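Local coordinates for protein dihydrocoumarin hydrolase, AncDHCH1 (Pseudomonas sp., PDB 6C2C) that probably hydrolyses the lactone dihydrocoumarin as a zinc-dependent enzyme of the metallo-beta-lactamase superfamily, related to methyl-parathion hydrolase, at residues A[252-255]-A[256-259]. Sequence-based numbering, arbitrary orientation.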
ATOM      1  N   ALA A 252       4.139  16.001  -3.158  1.00 15.35           N
ATOM      2  CA  ALA A 252       4.480  16.634  -1.891  1.00 13.51           C
ATOM      3  C   ALA A 252       3.294  17.407  -1.338  1.00 14.93           C
ATOM      4  O   ALA A 252       3.003  17.343  -0.145  1.00 14.93           O
ATOM      5  CB  ALA A 252       5.683  17.579  -2.076  1.00 15.51           C
ATOM      6  N   ALA A 253       2.552  18.106  -2.208  1.00 14.42           N
ATOM      7  CA  ALA A 253       1.380  18.847  -1.769  1.00 14.49           C
ATOM      8  C   ALA A 253       0.332  17.925  -1.177  1.00 17.65           C
ATOM      9  O   ALA A 253      -0.275  18.262  -0.156  1.00 14.70           O
ATOM     10  CB  ALA A 253       0.773  19.619  -2.941  1.00 15.16           C
ATOM     11  N   GLU A 254       0.090  16.769  -1.810  1.00 13.08           N
ATOM     12  CA  GLU A 254      -0.938  15.848  -1.298  1.00 14.49           C
ATOM     13  C   GLU A 254      -0.509  15.222   0.023  1.00 15.54           C
ATOM     14  O   GLU A 254      -1.348  15.001   0.920  1.00 14.15           O
ATOM     15  CB  GLU A 254      -1.241  14.763  -2.352  1.00 13.12           C
ATOM     16  CG  GLU A 254      -2.009  15.379  -3.531  1.00 14.53           C
ATOM     17  CD  GLU A 254      -3.424  15.888  -3.170  1.00 18.51           C
ATOM     18  OE1 GLU A 254      -4.043  15.566  -2.118  1.00 16.20           O
ATOM     19  OE2 GLU A 254      -3.969  16.660  -3.992  1.00 19.79           O
ATOM     20  N   ARG A 255       0.783  14.902   0.152  1.00 13.08           N
ATOM     21  CA  ARG A 255       1.258  14.341   1.420  1.00 13.33           C
ATOM     22  C   ARG A 255       1.093  15.369   2.543  1.00 15.11           C
ATOM     23  O   ARG A 255       0.578  15.050   3.638  1.00 12.81           O
ATOM     24  CB  ARG A 255       2.711  13.883   1.288  1.00 11.69           C
ATOM     25  CG  ARG A 255       3.369  13.583   2.640  1.00 12.04           C
ATOM     26  CD  ARG A 255       4.738  12.970   2.480  1.00 13.27           C
ATOM     27  NE  ARG A 255       5.613  13.690   1.510  1.00 15.01           N
ATOM     28  CZ  ARG A 255       5.805  13.304   0.242  1.00 16.47           C
ATOM     29  NH1 ARG A 255       6.615  14.046  -0.532  1.00 13.42           N
ATOM     30  NH2 ARG A 255       5.148  12.251  -0.301  1.00 12.85           N
ATOM     31  N   LYS A 256       1.534  16.609   2.294  1.00 16.42           N
ATOM     32  CA  LYS A 256       1.384  17.665   3.310  1.00 16.32           C
ATOM     33  C   LYS A 256      -0.080  17.845   3.723  1.00 16.70           C
ATOM     34  O   LYS A 256      -0.400  17.925   4.932  1.00 16.11           O
ATOM     35  CB  LYS A 256       1.991  18.972   2.757  1.00 16.38           C
ATOM     36  CG  LYS A 256       1.873  20.130   3.764  1.00 23.35           C
ATOM     37  CD  LYS A 256       2.322  19.713   5.227  1.00 27.15           C
ATOM     38  CE  LYS A 256       2.259  20.932   6.121  1.00 32.18           C
ATOM     39  NZ  LYS A 256       1.103  21.769   5.620  1.00 33.27           N
ATOM     40  N   LYS A 257      -0.994  17.852   2.744  1.00 14.92           N
ATOM     41  CA  LYS A 257      -2.418  18.014   3.029  1.00 14.58           C
ATOM     42  C   LYS A 257      -2.923  16.864   3.913  1.00 14.35           C
ATOM     43  O   LYS A 257      -3.642  17.069   4.893  1.00 16.52           O
ATOM     44  CB  LYS A 257      -3.167  18.051   1.704  1.00 16.96           C
ATOM     45  CG  LYS A 257      -4.596  18.268   1.881  1.00 23.55           C
ATOM     46  CD  LYS A 257      -5.323  18.513   0.554  1.00 28.16           C
ATOM     47  CE  LYS A 257      -6.749  18.981   0.862  1.00 36.00           C
ATOM     48  NZ  LYS A 257      -7.349  18.354   2.133  1.00 42.95           N
ATOM     49  N   ALA A 258      -2.545  15.633   3.550  1.00 14.96           N
ATOM     50  CA  ALA A 258      -3.000  14.453   4.294  1.00 15.72           C
ATOM     51  C   ALA A 258      -2.452  14.441   5.716  1.00 14.70           C
ATOM     52  O   ALA A 258      -3.174  14.090   6.648  1.00 15.96           O
ATOM     53  CB  ALA A 258      -2.553  13.176   3.550  1.00 12.98           C
ATOM     54  N   PHE A 259      -1.174  14.775   5.887  1.00 14.85           N
ATOM     55  CA  PHE A 259      -0.600  14.809   7.241  1.00 14.29           C
ATOM     56  C   PHE A 259      -1.250  15.901   8.071  1.00 16.09           C
ATOM     57  O   PHE A 259      -1.623  15.677   9.232  1.00 14.22           O
ATOM     58  CB  PHE A 259       0.923  15.032   7.192  1.00 16.30           C
ATOM     59  CG  PHE A 259       1.732  13.840   6.663  1.00 13.21           C
ATOM     60  CD1 PHE A 259       1.075  12.658   6.294  1.00 14.96           C
ATOM     61  CD2 PHE A 259       3.120  13.939   6.477  1.00 14.80           C
ATOM     62  CE1 PHE A 259       1.791  11.531   5.802  1.00 14.86           C
ATOM     63  CE2 PHE A 259       3.846  12.829   5.992  1.00 16.74           C
ATOM     64  CZ  PHE A 259       3.141  11.632   5.658  1.00 15.90           C
TER
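Arg255 lays the aliphatic part of its side chain over one face of the Phe259 ring, one helical turn further on. Its CG stands 3.7 Å from the ring centroid, 22° off the normal and offset toward the rim, a CH-pi contact; CD continues outward past the ring, 3.6 Å from Phe259 CE2. Arginine suits this place because its methylenes can pack against an aromatic while its charged end travels on to polar partners. CG lies anti to the backbone N (chi1 167°), which carries the chain alongside the phenyl group, and a bend at chi3 then turns the guanidinium away, its plane 57° from that of the ring. There NE is hydrogen-bonded to Pro238 O and NH2 to Leu227 O, so the buried charge is held by loop backbone. Farther out, Phe259 also meets the rings of Phe235 and Tyr289, the latter edge-to-face, as befits a buried phenylalanine.

The backbone beneath fixes this spacing: Phe259 N donates to Arg255 O at 2.9 Å, and the same carbonyl oxygen shares the face that Arg255 CG covers, nearer the CG end of the ring, 3.5 Å from Phe259 CG. Lys256 N to Ala252 O, also 2.9 Å, repeats the i to i+4 pattern. On the more exposed flank Glu254 and Lys257 run side by side, yet OE1 and NZ stay 6.1 Å apart; Lys257 NZ instead forms a salt bridge with Asp261, one turn on. Ala258, small enough for close approach, rests against Leu227.

The arrangement is that of an amphipathic alpha-helix, 248-265, whose Arg255-Phe259 face packs against the loops holding Leu227, Pro238 and Thr241 and against strand 288-293 of the metallo-beta-lactamase fold, with the Arg255 side chain about 10 Å from a bound zinc ion.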